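DUF3845 domain-containing protein (Bacteroides thetaiotaomicron VPI-5482, PDB 3GF6) is of unknown function but is a predominantly beta-sheet bacterial lipoprotein whose domain family belongs to the C1q/tumour necrosis factor clan. Local coordinates at residues 85-88 with 89-93. Numbering follows the deposited sequence.
Sequences MSLG and YKDGN
Ser86 and Gly88 reach the same backbone oxygen, Asp91 O. The hydroxyl OG of Ser86 donates to Asp91 O at 2.8 Å, coming in tilted from the carbonyl plane, while Gly88 N meets Asp91 O at 3.2 Å in that plane, on a lone pair. The serine torsion (chi1 78°) tucks OG between its own backbone N and carbonyl carbon, and OG also bonds Tyr48 OH, so this buried hydroxyl is held by two partners. Asp91 N returns a bond of 3.1 Å to Gly88 O, standing well above the plane of that carbonyl and off its lone pairs. One step outward, Leu87 N donates to Asn93 O at 2.8 Å, almost in line with the carbonyl bond. Leu87 and Asp91 run side by side: the methyl CD1 of Leu87 lies 3.5 Å from Asp91 OD2 and, on crossing the base of Asn93, 3.8 Å from Asn93 CB. With CG of Asp91 swung opposite its backbone N (chi1 -168°), OD1 accepts from Asn93 N at 2.8 Å, on the anti side and tilted out of the carboxylate plane, and more weakly from Asn93 ND2. The side-chain oxygen OD1 of Asn93 bonds Tyr8 OH. Replacing Asp91 by alanine would probably leave Asn93 N without this mate and Leu87 with less to pack against. Next in the turn after Gly88, Tyr89 points its CB bond away, though CB still rests against Gly88 C; its OH bonds Leu54 O. Gly88 to Asp91 form a type I beta turn closed by a single antiparallel bridge between those two residues, Leu87 and Gly88 facing Asp91 make a classic beta bulge, and Asp91 to Asn93 an Asx turn, all in the loop that follows strand 82-85 of an antiparallel sheet.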
# COMPACT_ATOMS: atom_id res chain seq x y z
N MSE A 85 -0.68 -12.77 4.44
CA MSE A 85 -0.95 -13.66 3.32
C MSE A 85 -2.38 -13.59 2.79
O MSE A 85 -3.34 -13.35 3.53
CB MSE A 85 -0.70 -15.09 3.73
CG MSE A 85 0.72 -15.40 4.23
SE MSE A 85 2.15 -14.98 3.00
CE MSE A 85 1.60 -16.14 1.51
N SER A 86 -2.50 -13.86 1.48
CA SER A 86 -3.81 -14.04 0.86
C SER A 86 -4.45 -15.30 1.39
O SER A 86 -3.84 -16.07 2.15
CB SER A 86 -3.70 -14.11 -0.66
OG SER A 86 -3.27 -15.37 -1.10
N LEU A 87 -5.70 -15.51 0.99
CA LEU A 87 -6.49 -16.61 1.58
C LEU A 87 -5.92 -18.00 1.27
O LEU A 87 -6.05 -18.94 2.08
CB LEU A 87 -7.93 -16.55 1.10
CG LEU A 87 -8.82 -15.52 1.80
CD1 LEU A 87 -10.10 -15.32 0.94
CD2 LEU A 87 -9.15 -15.97 3.19
N GLY A 88 -5.28 -18.15 0.12
CA GLY A 88 -4.54 -19.38 -0.17
C GLY A 88 -3.72 -19.33 -1.44
O GLY A 88 -3.68 -18.31 -2.13
N TYR A 89 -3.10 -20.46 -1.76
CA TYR A 89 -2.25 -20.55 -2.90
C TYR A 89 -3.01 -20.20 -4.16
O TYR A 89 -2.45 -19.55 -5.07
CB TYR A 89 -1.66 -21.97 -2.96
CG TYR A 89 -0.59 -22.18 -4.00
CD1 TYR A 89 -0.93 -22.40 -5.33
CD2 TYR A 89 0.76 -22.25 -3.65
CE1 TYR A 89 0.04 -22.63 -6.28
CE2 TYR A 89 1.74 -22.48 -4.59
CZ TYR A 89 1.38 -22.68 -5.91
OH TYR A 89 2.38 -22.90 -6.84
N LYS A 90 -4.28 -20.59 -4.21
CA LYS A 90 -5.09 -20.31 -5.41
C LYS A 90 -6.13 -19.20 -5.21
O LYS A 90 -7.00 -19.01 -6.08
CB LYS A 90 -5.74 -21.61 -5.88
CG LYS A 90 -4.69 -22.57 -6.45
CD LYS A 90 -5.25 -23.73 -7.27
CE LYS A 90 -5.35 -23.42 -8.77
NZ LYS A 90 -5.56 -24.68 -9.59
N ASP A 91 -6.01 -18.45 -4.11
CA ASP A 91 -6.97 -17.39 -3.79
C ASP A 91 -6.27 -16.11 -3.38
O ASP A 91 -5.76 -16.01 -2.26
CB ASP A 91 -7.93 -17.84 -2.69
CG ASP A 91 -9.11 -16.92 -2.52
OD1 ASP A 91 -9.04 -15.74 -2.96
OD2 ASP A 91 -10.15 -17.39 -1.94
N GLY A 92 -6.26 -15.14 -4.31
CA GLY A 92 -5.62 -13.87 -4.09
C GLY A 92 -6.45 -12.89 -3.28
O GLY A 92 -6.02 -11.79 -3.00
N ASN A 93 -7.66 -13.28 -2.88
CA ASN A 93 -8.42 -12.44 -1.95
C ASN A 93 -7.84 -12.48 -0.53
O ASN A 93 -7.03 -13.35 -0.21
CB ASN A 93 -9.88 -12.87 -1.90
CG ASN A 93 -10.64 -12.52 -3.17
OD1 ASN A 93 -10.67 -11.36 -3.60
ND2 ASN A 93 -11.30 -13.52 -3.74